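Local coordinates for protein salicylaldehyde dehydrogenase NahF (PDB 4JZ6) that probably catalyses the NAD+-dependent oxidation of salicylaldehyde to salicylate in the breakdown of naphthalene, at residues V88-E93 with V124-A129; K98-M103 with L112-N117; A104-A109 with S194-A199; V118-N123 with T168-A173. All coordinates share one frame; numbering follows the deposited sequence.

Contact 1: V88-E93 with V124-A129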
loop_
_atom_site.group_PDB
_atom_site.type_symbol
_atom_site.label_atom_id
_atom_site.label_comp_id
_atom_site.label_asym_id
_atom_site.label_seq_id
_atom_site.Cartn_x
_atom_site.Cartn_y
_atom_site.Cartn_z
ATOM N N VAL A 88 2.121 28.877 3.922
ATOM C CA VAL A 88 1.362 28.218 4.988
ATOM C C VAL A 88 2.201 28.159 6.253
ATOM O O VAL A 88 1.739 28.535 7.331
ATOM C CB VAL A 88 0.950 26.779 4.624
ATOM C CG1 VAL A 88 0.180 26.154 5.775
ATOM C CG2 VAL A 88 0.113 26.759 3.372
ATOM N N ALA A 89 3.443 27.704 6.106
ATOM C CA ALA A 89 4.369 27.619 7.231
ATOM C C ALA A 89 4.550 28.973 7.899
ATOM O O ALA A 89 4.471 29.076 9.122
ATOM C CB ALA A 89 5.708 27.063 6.789
ATOM N N ASP A 90 4.785 30.011 7.101
ATOM C CA ASP A 90 4.930 31.362 7.641
ATOM C C ASP A 90 3.690 31.767 8.428
ATOM O O ASP A 90 3.788 32.324 9.528
ATOM C CB ASP A 90 5.157 32.374 6.515
ATOM C CG ASP A 90 6.515 32.230 5.858
ATOM O OD1 ASP A 90 7.430 31.662 6.492
ATOM O OD2 ASP A 90 6.665 32.703 4.710
ATOM N N VAL A 91 2.524 31.473 7.855
ATOM C CA VAL A 91 1.245 31.844 8.458
ATOM C C VAL A 91 0.978 31.084 9.757
ATOM O O VAL A 91 0.476 31.656 10.727
ATOM C CB VAL A 91 0.076 31.653 7.467
ATOM C CG1 VAL A 91 -1.265 31.863 8.155
ATOM C CG2 VAL A 91 0.224 32.604 6.305
ATOM N N MET A 92 1.320 29.800 9.780
ATOM C CA MET A 92 1.162 29.017 11.000
ATOM C C MET A 92 2.043 29.557 12.131
ATOM O O MET A 92 1.615 29.631 13.284
ATOM C CB MET A 92 1.477 27.545 10.754
ATOM C CG MET A 92 0.595 26.877 9.723
ATOM S SD MET A 92 0.673 25.083 9.890
ATOM C CE MET A 92 -0.241 24.868 11.418
ATOM N N GLU A 93 3.276 29.932 11.805
ATOM C CA GLU A 93 4.185 30.455 12.817
ATOM C C GLU A 93 3.699 31.810 13.327
ATOM O O GLU A 93 3.927 32.170 14.482
ATOM C CB GLU A 93 5.616 30.541 12.276
ATOM C CG GLU A 93 6.230 29.172 11.995
ATOM C CD GLU A 93 7.608 29.250 11.359
ATOM O OE1 GLU A 93 7.967 30.324 10.832
ATOM O OE2 GLU A 93 8.334 28.232 11.383
ATOM N N VAL A 124 6.850 20.665 8.383
ATOM C CA VAL A 124 6.249 19.741 7.427
ATOM C C VAL A 124 5.906 20.481 6.142
ATOM O O VAL A 124 6.269 20.040 5.049
ATOM C CB VAL A 124 4.965 19.080 7.974
ATOM C CG1 VAL A 124 4.250 18.329 6.870
ATOM C CG2 VAL A 124 5.294 18.137 9.104
ATOM N N PHE A 125 5.221 21.615 6.275
ATOM C CA PHE A 125 4.861 22.425 5.118
ATOM C C PHE A 125 6.082 22.915 4.353
ATOM O O PHE A 125 6.042 23.013 3.131
ATOM C CB PHE A 125 3.956 23.603 5.516
ATOM C CG PHE A 125 2.499 23.246 5.565
ATOM C CD1 PHE A 125 1.737 23.239 4.409
ATOM C CD2 PHE A 125 1.895 22.891 6.765
ATOM C CE1 PHE A 125 0.396 22.891 4.447
ATOM C CE2 PHE A 125 0.553 22.539 6.808
ATOM C CZ PHE A 125 -0.196 22.541 5.645
ATOM N N ARG A 126 7.168 23.221 5.053
ATOM C CA ARG A 126 8.377 23.648 4.357
ATOM C C ARG A 126 9.058 22.485 3.648
ATOM O O ARG A 126 9.525 22.627 2.518
ATOM C CB ARG A 126 9.345 24.342 5.302
ATOM C CG ARG A 126 8.811 25.650 5.804
ATOM C CD ARG A 126 9.901 26.535 6.326
ATOM N NE ARG A 126 9.353 27.840 6.669
ATOM C CZ ARG A 126 8.945 28.180 7.884
ATOM N NH1 ARG A 126 9.037 27.313 8.886
ATOM N NH2 ARG A 126 8.452 29.390 8.099
ATOM N N GLU A 127 9.105 21.335 4.312
ATOM C CA GLU A 127 9.679 20.137 3.719
ATOM C C GLU A 127 8.871 19.758 2.494
ATOM O O GLU A 127 9.432 19.459 1.435
ATOM C CB GLU A 127 9.673 18.983 4.718
ATOM C CG GLU A 127 10.453 17.765 4.252
ATOM C CD GLU A 127 11.953 18.016 4.211
ATOM O OE1 GLU A 127 12.651 17.313 3.445
ATOM O OE2 GLU A 127 12.435 18.913 4.946
ATOM N N ALA A 128 7.549 19.773 2.639
ATOM C CA ALA A 128 6.670 19.476 1.515
ATOM C C ALA A 128 6.930 20.476 0.391
ATOM O O ALA A 128 7.115 20.093 -0.766
ATOM C CB ALA A 128 5.214 19.509 1.947
ATOM N N ALA A 129 6.974 21.757 0.753
ATOM C CA ALA A 129 7.280 22.827 -0.195
ATOM C C ALA A 129 8.581 22.568 -0.962
ATOM O O ALA A 129 8.641 22.767 -2.181
ATOM C CB ALA A 129 7.351 24.151 0.523
HETATM O O HOH W 1 9.005 30.122 4.859
#
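Segments 88-93 and 124-129, on helices 78-94 and 111-130, run nearly antiparallel (170°), their axes approaching to 9.2 Å, with Ala89 level with Phe125. On the buried side, Val88 places CG1 over the centre of the Phe125 ring, 3.4 Å from the ring centroid, in a CH-pi contact. The CG1 methyl is anti to the backbone N (chi1 180°), which brings it above the ring face. Met92 adds a Met-aromatic contact, SD approaching the same ring obliquely at 4.0 Å from CE2. The two helices belong to the helical layer of the NAD-binding domain of the aldehyde dehydrogenase fold, and helix 170-181 also covers Phe125 through Ala173 and Ala177. Toward the surface the chemistry changes to a salt-bridge network. Arg126 grips Glu93 end-on: NH1 reaches OE2 at 2.8 Å, nearly straight at 172°, and NH2 reaches OE1 at 2.9 Å. Both carboxylate oxygens lie close to the guanidinium plane, yet are met from above their own. NH2 also bonds Asp90 OD1 at 3.0 Å, while water 1 links that oxygen to Arg126 NE. Ala89 CB sits over the guanidinium face, 3.6 Å above its plane.

Contact 2: K98-M103 with L112-N117. With NK (salicylaldehyde), chain B.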
loop_
_atom_site.group_PDB
_atom_site.type_symbol
_atom_site.label_atom_id
_atom_site.label_comp_id
_atom_site.label_asym_id
_atom_site.label_seq_id
_atom_site.Cartn_x
_atom_site.Cartn_y
_atom_site.Cartn_z
ATOM N N LYS A 98 -1.880 31.550 19.492
ATOM C CA LYS A 98 -3.251 31.040 19.437
ATOM C C LYS A 98 -3.276 29.511 19.486
ATOM O O LYS A 98 -4.111 28.913 20.169
ATOM C CB LYS A 98 -3.985 31.565 18.194
ATOM C CG LYS A 98 -5.433 31.098 18.048
ATOM C CD LYS A 98 -6.299 31.539 19.220
ATOM C CE LYS A 98 -6.416 33.059 19.303
ATOM N NZ LYS A 98 -6.786 33.531 20.677
ATOM N N PHE A 99 -2.354 28.886 18.765
ATOM C CA PHE A 99 -2.242 27.435 18.785
ATOM C C PHE A 99 -1.968 26.937 20.194
ATOM O O PHE A 99 -2.609 25.987 20.658
ATOM C CB PHE A 99 -1.148 26.954 17.837
ATOM C CG PHE A 99 -1.604 26.800 16.420
ATOM C CD1 PHE A 99 -2.420 25.742 16.055
ATOM C CD2 PHE A 99 -1.221 27.710 15.451
ATOM C CE1 PHE A 99 -2.848 25.598 14.748
ATOM C CE2 PHE A 99 -1.645 27.574 14.140
ATOM C CZ PHE A 99 -2.459 26.515 13.786
ATOM N N ILE A 100 -1.019 27.584 20.867
ATOM C CA ILE A 100 -0.674 27.231 22.238
ATOM C C ILE A 100 -1.926 27.294 23.104
ATOM O O ILE A 100 -2.233 26.353 23.844
ATOM C CB ILE A 100 0.387 28.185 22.814
ATOM C CG1 ILE A 100 1.651 28.169 21.950
ATOM C CG2 ILE A 100 0.705 27.829 24.264
ATOM C CD1 ILE A 100 2.764 27.309 22.479
ATOM N N GLU A 101 -2.655 28.399 22.976
ATOM C CA GLU A 101 -3.838 28.657 23.787
ATOM C C GLU A 101 -4.959 27.659 23.514
ATOM O O GLU A 101 -5.574 27.131 24.445
ATOM C CB GLU A 101 -4.337 30.080 23.539
ATOM C CG GLU A 101 -5.522 30.483 24.397
ATOM C CD GLU A 101 -6.211 31.720 23.872
ATOM O OE1 GLU A 101 -5.609 32.426 23.033
ATOM O OE2 GLU A 101 -7.361 31.982 24.286
ATOM N N VAL A 102 -5.220 27.401 22.238
ATOM C CA VAL A 102 -6.326 26.538 21.860
ATOM C C VAL A 102 -6.041 25.081 22.206
ATOM O O VAL A 102 -6.901 24.385 22.752
ATOM C CB VAL A 102 -6.660 26.681 20.365
ATOM C CG1 VAL A 102 -7.600 25.577 19.913
ATOM C CG2 VAL A 102 -7.270 28.053 20.097
ATOM N N MET A 103 -4.828 24.632 21.899
ATOM C CA MET A 103 -4.420 23.263 22.200
ATOM C C MET A 103 -4.432 22.994 23.706
ATOM O O MET A 103 -4.738 21.879 24.144
ATOM C CB MET A 103 -3.043 22.960 21.601
ATOM C CG MET A 103 -3.088 22.607 20.124
ATOM S SD MET A 103 -1.499 22.040 19.467
ATOM C CE MET A 103 -1.037 20.783 20.661
ATOM N N LEU A 112 4.908 23.337 25.939
ATOM C CA LEU A 112 5.977 22.566 25.327
ATOM C C LEU A 112 5.458 21.808 24.103
ATOM O O LEU A 112 5.976 21.974 23.000
ATOM C CB LEU A 112 6.580 21.589 26.340
ATOM C CG LEU A 112 7.633 20.609 25.814
ATOM C CD1 LEU A 112 8.885 21.341 25.347
ATOM C CD2 LEU A 112 7.981 19.582 26.870
ATOM N N TRP A 113 4.419 21.000 24.307
ATOM C CA TRP A 113 3.866 20.135 23.264
ATOM C C TRP A 113 3.154 20.938 22.182
ATOM O O TRP A 113 3.223 20.603 20.995
ATOM C CB TRP A 113 2.913 19.105 23.892
ATOM C CG TRP A 113 2.197 18.187 22.927
ATOM C CD1 TRP A 113 0.848 18.115 22.708
ATOM C CD2 TRP A 113 2.793 17.203 22.068
ATOM N NE1 TRP A 113 0.569 17.153 21.764
ATOM C CE2 TRP A 113 1.745 16.579 21.357
ATOM C CE3 TRP A 113 4.108 16.795 21.825
ATOM C CZ2 TRP A 113 1.977 15.566 20.422
ATOM C CZ3 TRP A 113 4.337 15.786 20.894
ATOM C CH2 TRP A 113 3.278 15.183 20.209
ATOM N N ALA A 114 2.471 21.999 22.596
ATOM C CA ALA A 114 1.781 22.865 21.649
ATOM C C ALA A 114 2.793 23.563 20.757
ATOM O O ALA A 114 2.688 23.528 19.530
ATOM C CB ALA A 114 0.925 23.885 22.383
ATOM N N GLY A 115 3.777 24.193 21.390
ATOM C CA GLY A 115 4.819 24.905 20.678
ATOM C C GLY A 115 5.545 23.999 19.707
ATOM O O GLY A 115 5.828 24.395 18.577
ATOM N N PHE A 116 5.840 22.780 20.145
ATOM C CA PHE A 116 6.466 21.804 19.264
ATOM C C PHE A 116 5.574 21.472 18.070
ATOM O O PHE A 116 6.058 21.357 16.939
ATOM C CB PHE A 116 6.819 20.517 20.008
ATOM C CG PHE A 116 7.182 19.389 19.093
ATOM C CD1 PHE A 116 6.246 18.419 18.759
ATOM C CD2 PHE A 116 8.454 19.312 18.536
ATOM C CE1 PHE A 116 6.577 17.377 17.894
ATOM C CE2 PHE A 116 8.796 18.269 17.672
ATOM C CZ PHE A 116 7.855 17.299 17.353
ATOM N N ASN A 117 4.278 21.304 18.331
ATOM C CA ASN A 117 3.321 20.972 17.280
ATOM C C ASN A 117 3.330 22.008 16.176
ATOM O O ASN A 117 3.247 21.679 14.995
ATOM C CB ASN A 117 1.909 20.827 17.847
ATOM C CG ASN A 117 1.464 19.383 17.930
ATOM O OD1 ASN A 117 0.956 18.815 16.956
ATOM N ND2 ASN A 117 1.658 18.775 19.092
HETATM O OAH NK B . 2.092 9.329 17.789
HETATM C CAD NK B . 1.541 10.323 17.360
HETATM C CAA NK B . 2.423 11.326 16.726
HETATM C CAC NK B . 3.343 10.971 15.741
HETATM C CAG NK B . 4.152 11.954 15.180
HETATM C CAI NK B . 4.059 13.267 15.604
HETATM C CAE NK B . 3.153 13.618 16.587
HETATM C CAB NK B . 2.331 12.644 17.154
HETATM O OAF NK B . 1.414 12.942 18.133
#
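The carbonyl oxygen of Trp113, a residue packed against Met103, is gripped from opposite faces of its plane by two nitrogens of Asn117: the backbone N, and the side-chain ND2 at 3.1 Å (163°). Segments 98-103 and 112-117, on the consecutive helices 96-107 and 111-130 joined by a short turn, cross at 132°, and the second helix carries Trp113 into the salicylaldehyde pocket. Small residues let the backbones come close. Ala114 CB touches Ile100 CA at 3.7 Å, and Ile100 CD1 rests 3.5 Å from Gly115 N, beside a residue with no side chain to fend it off. Met103, its chain bent at chi3, turns CE between the two helices, where the methyl lies 3.6 Å from Ala114 CA, 3.7 Å from Asn117 ND2 and 3.9 Å from Trp113 CD1. Asn117 OD1 accepts from the amides of Ala169 and Val170, which together with the ND2 bond should hold the amide against rotation. With CG anti to the backbone N (chi1 177°), the Trp113 indole extends from the helix to the ligand; NE1 bonds Asn166 O, and Phe296 stacks on the ring. Replacing this tryptophan with an alanine would probably leave Asn166 O without its indole donor and open a gap beside the salicylaldehyde and next to the Met103 methyl. The ligand oxygen OAF lies at the indole edge, near the ring plane, 3.5 Å from Trp113 CZ2.

Contact 3: A104-A109 with S194-A199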
loop_
_atom_site.group_PDB
_atom_site.type_symbol
_atom_site.label_atom_id
_atom_site.label_comp_id
_atom_site.label_asym_id
_atom_site.label_seq_id
_atom_site.Cartn_x
_atom_site.Cartn_y
_atom_site.Cartn_z
ATOM N N ALA A 104 -4.114 24.016 24.495
ATOM C CA ALA A 104 -4.171 23.884 25.942
ATOM C C ALA A 104 -5.614 23.676 26.396
ATOM O O ALA A 104 -5.884 22.885 27.300
ATOM C CB ALA A 104 -3.562 25.099 26.620
ATOM N N MET A 105 -6.543 24.377 25.755
ATOM C CA MET A 105 -7.947 24.297 26.143
ATOM C C MET A 105 -8.583 22.990 25.685
ATOM O O MET A 105 -9.311 22.342 26.440
ATOM C CB MET A 105 -8.733 25.485 25.580
ATOM C CG MET A 105 -8.324 26.831 26.158
ATOM S SD MET A 105 -9.055 28.228 25.277
ATOM C CE MET A 105 -10.804 27.986 25.615
ATOM N N GLU A 106 -8.302 22.603 24.446
ATOM C CA GLU A 106 -8.996 21.474 23.839
ATOM C C GLU A 106 -8.448 20.112 24.233
ATOM O O GLU A 106 -9.217 19.197 24.518
ATOM C CB GLU A 106 -9.007 21.594 22.314
ATOM C CG GLU A 106 -9.821 22.755 21.793
ATOM C CD GLU A 106 -10.169 22.593 20.334
ATOM O OE1 GLU A 106 -9.254 22.315 19.526
ATOM O OE2 GLU A 106 -11.365 22.731 19.999
ATOM N N VAL A 107 -7.126 19.969 24.230
ATOM C CA VAL A 107 -6.520 18.653 24.393
ATOM C C VAL A 107 -5.494 18.597 25.521
ATOM O O VAL A 107 -4.660 17.690 25.565
ATOM C CB VAL A 107 -5.892 18.144 23.067
ATOM C CG1 VAL A 107 -6.921 18.180 21.947
ATOM C CG2 VAL A 107 -4.661 18.961 22.693
ATOM N N GLY A 108 -5.572 19.560 26.435
ATOM C CA GLY A 108 -4.714 19.592 27.610
ATOM C C GLY A 108 -3.225 19.557 27.305
ATOM O O GLY A 108 -2.444 18.948 28.040
ATOM N N ALA A 109 -2.832 20.206 26.216
ATOM C CA ALA A 109 -1.436 20.243 25.815
ATOM C C ALA A 109 -0.698 21.354 26.538
ATOM O O ALA A 109 -1.167 22.485 26.582
ATOM C CB ALA A 109 -1.327 20.440 24.316
ATOM N N SER A 194 -10.679 18.057 19.011
ATOM C CA SER A 194 -9.819 19.155 18.589
ATOM C C SER A 194 -10.404 20.011 17.449
ATOM O O SER A 194 -9.712 20.289 16.469
ATOM C CB SER A 194 -8.451 18.588 18.194
ATOM O OG SER A 194 -7.870 19.340 17.148
ATOM N N PRO A 195 -11.671 20.456 17.573
ATOM C CA PRO A 195 -12.226 21.135 16.399
ATOM C C PRO A 195 -11.726 22.567 16.196
ATOM O O PRO A 195 -11.659 23.018 15.051
ATOM C CB PRO A 195 -13.731 21.124 16.673
ATOM C CG PRO A 195 -13.830 21.137 18.131
ATOM C CD PRO A 195 -12.675 20.324 18.643
ATOM N N ALA A 196 -11.387 23.270 17.270
ATOM C CA ALA A 196 -10.883 24.632 17.130
ATOM C C ALA A 196 -9.486 24.639 16.522
ATOM O O ALA A 196 -9.162 25.494 15.696
ATOM C CB ALA A 196 -10.885 25.352 18.466
ATOM N N THR A 197 -8.665 23.680 16.930
ATOM C CA THR A 197 -7.299 23.587 16.435
ATOM C C THR A 197 -7.261 23.217 14.959
ATOM O O THR A 197 -6.491 23.782 14.183
ATOM C CB THR A 197 -6.502 22.539 17.209
ATOM O OG1 THR A 197 -6.845 22.611 18.594
ATOM C CG2 THR A 197 -5.014 22.783 17.042
ATOM N N HIS A 198 -8.094 22.256 14.579
ATOM C CA HIS A 198 -8.158 21.806 13.194
ATOM C C HIS A 198 -8.798 22.852 12.277
ATOM O O HIS A 198 -8.443 22.969 11.104
ATOM C CB HIS A 198 -8.892 20.471 13.113
ATOM C CG HIS A 198 -8.094 19.326 13.643
ATOM N ND1 HIS A 198 -8.645 18.095 13.920
ATOM C CD2 HIS A 198 -6.773 19.222 13.934
ATOM C CE1 HIS A 198 -7.703 17.282 14.364
ATOM N NE2 HIS A 198 -6.558 17.941 14.381
ATOM N N ALA A 199 -9.745 23.613 12.810
ATOM C CA ALA A 199 -10.296 24.719 12.048
ATOM C C ALA A 199 -9.197 25.762 11.857
ATOM O O ALA A 199 -9.043 26.326 10.770
ATOM C CB ALA A 199 -11.486 25.313 12.756
#
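Glu106 sends its carboxylate to the first turn of helix 195-208, where Ala196 and Thr197 supply three donors. That helix follows strand 186-189 and leads to strand 215-218, a beta-alpha-beta crossover of the NAD-binding domain, so a side chain from the end of helix 96-107 meets the start of the crossover helix. CG of Glu106 lies beside its backbone N (chi1 -66°), and from there the chain runs extended, carrying the carboxylate to the backbone of the other helix. OE2 accepts from Ala196 N at 2.8 Å, met on its syn side and a little out of plane. OE1 holds two partners of Thr197: the hydroxyl OG1 at 2.6 Å, which arrives nearly in line with the C-O bond, and the backbone N at 3.0 Å, which comes from above the carboxylate plane. Thr197 can offer both groups because its chi1 of -40° sets OG1 beside its own N, while CG2 turns anti to it. OE2 has a further partner in Thr49 OG1 of strand 47-52. The positive end of the helix dipole would tend to stabilise the buried negative charge. With an alanine in place of this glutamate, the amides of Ala196 and Thr197 would probably lose their acceptor and the Thr197 hydroxyl would be freer to turn. Ser194 occupies the N-cap position but its side chain makes no capping bond; instead OG lies over the centre of the His198 ring. On the same residue, Ser194 CB is met by Val107 CG1 at 4.1 Å.

Contact 4: V118-N123 with T168-A173. With EDO (1,2-ethanediol), chain G.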
loop_
_atom_site.group_PDB
_atom_site.type_symbol
_atom_site.label_atom_id
_atom_site.label_comp_id
_atom_site.label_asym_id
_atom_site.label_seq_id
_atom_site.Cartn_x
_atom_site.Cartn_y
_atom_site.Cartn_z
ATOM N N VAL A 118 3.444 23.268 16.569
ATOM C CA VAL A 118 3.488 24.344 15.594
ATOM C C VAL A 118 4.765 24.277 14.760
ATOM O O VAL A 118 4.699 24.228 13.527
ATOM C CB VAL A 118 3.337 25.713 16.266
ATOM C CG1 VAL A 118 3.336 26.821 15.228
ATOM C CG2 VAL A 118 2.052 25.747 17.048
ATOM N N HIS A 119 5.913 24.269 15.434
ATOM C CA HIS A 119 7.205 24.143 14.756
ATOM C C HIS A 119 7.192 22.982 13.770
ATOM O O HIS A 119 7.556 23.144 12.602
ATOM C CB HIS A 119 8.333 23.941 15.769
ATOM C CG HIS A 119 8.657 25.166 16.565
ATOM N ND1 HIS A 119 8.611 26.438 16.033
ATOM C CD2 HIS A 119 9.030 25.313 17.861
ATOM C CE1 HIS A 119 8.938 27.314 16.966
ATOM N NE2 HIS A 119 9.197 26.660 18.082
ATOM N N ALA A 120 6.749 21.822 14.251
ATOM C CA ALA A 120 6.680 20.604 13.445
ATOM C C ALA A 120 5.745 20.752 12.256
ATOM O O ALA A 120 6.054 20.285 11.160
ATOM C CB ALA A 120 6.261 19.421 14.301
ATOM N N SER A 121 4.602 21.396 12.479
ATOM C CA SER A 121 3.647 21.652 11.405
ATOM C C SER A 121 4.237 22.557 10.329
ATOM O O SER A 121 4.136 22.264 9.133
ATOM C CB SER A 121 2.369 22.277 11.955
ATOM O OG SER A 121 1.726 21.397 12.853
ATOM N N ALA A 122 4.847 23.658 10.763
ATOM C CA ALA A 122 5.456 24.606 9.843
ATOM C C ALA A 122 6.564 23.915 9.064
ATOM O O ALA A 122 6.714 24.120 7.856
ATOM C CB ALA A 122 6.001 25.805 10.593
ATOM N N ASN A 123 7.332 23.080 9.753
ATOM C CA ASN A 123 8.426 22.390 9.093
ATOM C C ASN A 123 7.943 21.357 8.073
ATOM O O ASN A 123 8.548 21.199 7.017
ATOM C CB ASN A 123 9.389 21.767 10.100
ATOM C CG ASN A 123 10.719 21.415 9.470
ATOM O OD1 ASN A 123 10.958 20.268 9.091
ATOM N ND2 ASN A 123 11.585 22.412 9.323
ATOM N N THR A 168 -1.961 17.209 17.578
ATOM C CA THR A 168 -3.101 17.999 17.128
ATOM C C THR A 168 -2.866 18.793 15.851
ATOM O O THR A 168 -3.722 18.828 14.967
ATOM C CB THR A 168 -3.542 18.967 18.226
ATOM O OG1 THR A 168 -3.438 18.319 19.499
ATOM C CG2 THR A 168 -4.962 19.378 18.000
ATOM N N ALA A 169 -1.699 19.416 15.756
ATOM C CA ALA A 169 -1.380 20.253 14.613
ATOM C C ALA A 169 -0.581 19.502 13.558
ATOM O O ALA A 169 -0.937 19.518 12.380
ATOM C CB ALA A 169 -0.627 21.483 15.064
ATOM N N VAL A 170 0.500 18.849 13.975
ATOM C CA VAL A 170 1.417 18.241 13.016
ATOM C C VAL A 170 0.786 17.077 12.235
ATOM O O VAL A 170 1.101 16.869 11.061
ATOM C CB VAL A 170 2.759 17.832 13.676
ATOM C CG1 VAL A 170 2.562 16.665 14.631
ATOM C CG2 VAL A 170 3.810 17.512 12.611
ATOM N N LEU A 171 -0.125 16.346 12.874
ATOM C CA LEU A 171 -0.798 15.227 12.219
ATOM C C LEU A 171 -1.765 15.705 11.135
ATOM O O LEU A 171 -1.978 15.032 10.126
ATOM C CB LEU A 171 -1.521 14.351 13.241
ATOM C CG LEU A 171 -0.595 13.666 14.248
ATOM C CD1 LEU A 171 -1.360 12.653 15.086
ATOM C CD2 LEU A 171 0.562 13.013 13.531
ATOM N N ALA A 172 -2.353 16.871 11.350
ATOM C CA ALA A 172 -3.154 17.499 10.316
ATOM C C ALA A 172 -2.238 17.994 9.206
ATOM O O ALA A 172 -2.473 17.722 8.027
ATOM C CB ALA A 172 -3.975 18.659 10.895
ATOM N N ALA A 173 -1.190 18.718 9.597
ATOM C CA ALA A 173 -0.258 19.329 8.652
ATOM C C ALA A 173 0.288 18.320 7.654
ATOM O O ALA A 173 0.247 18.547 6.445
ATOM C CB ALA A 173 0.880 19.995 9.397
HETATM C C1 EDO G . 10.091 17.726 11.871
HETATM O O1 EDO G . 11.306 18.154 11.237
HETATM C C2 EDO G . 8.881 18.274 11.120
HETATM O O2 EDO G . 7.672 17.752 11.686
#
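The salicylaldehyde pocket takes Val170 from the start of helix 170-181, and this contact sets that residue against helix 111-130. The approach is close, Ser121 CA and Val170 CA being 4.4 Å apart, and small side chains make it possible. Val170 divides its two methyls between the helix and the ligand: with chi1 at 69°, CG2 is anti to the backbone N and presses on Ala120 CB at 3.5 Å, while CG1 reaches toward the salicylaldehyde, the nearest atoms of side chain and ligand being about 4 Å apart. Ser121 lies between Ala169 and Ala173. Its OG stands 3.2 Å from Ala169 CB, and its CB meets Ala173 CB at 3.7 Å. Although Ser121 OG comes within 3.0 Å of Val170 N, the angle is poor; the hydroxyl is bonded instead to Asn117 O, one turn earlier on its own helix. Its chi1 of -62°, with OG beside the backbone N, suits that bond. On the outer side an ethanediol, probably from the crystallisation liquor, donates through O2 to Ala120 O at 3.1 Å and through O1 to Asn123 OD1 at 3.0 Å, and it is also bonded to Ala459 N. Helix 78-94 packs beside the contact, with Met92 on Ser121 and Ala89 on Ala122, and helix 195-208 closes over Ala172 and Ala173 through Ile201.

Overall arrangement
All four contacts lie in one helical cluster of the NAD-binding domain. Helix 111-130 serves three of them, meeting helix 96-107 in contact 2, helix 170-181 in contact 4 and helix 78-94 in contact 1. Contact 3 joins helix 96-107 to helix 195-208. Along the chain, contact 2 is nested inside contact 1 and contact 4 inside contact 3; contact 2 closes before contact 4 opens, while contact 1 interleaves with contacts 3 and 4, and 2 with 3. Centres are about 9 Å apart for 1 and 4 and for 2 and 3, and about 20 Å for 1 and 3, which do not touch. Part of the salicylaldehyde pocket wall, Trp113 and Val170, comes from this cluster.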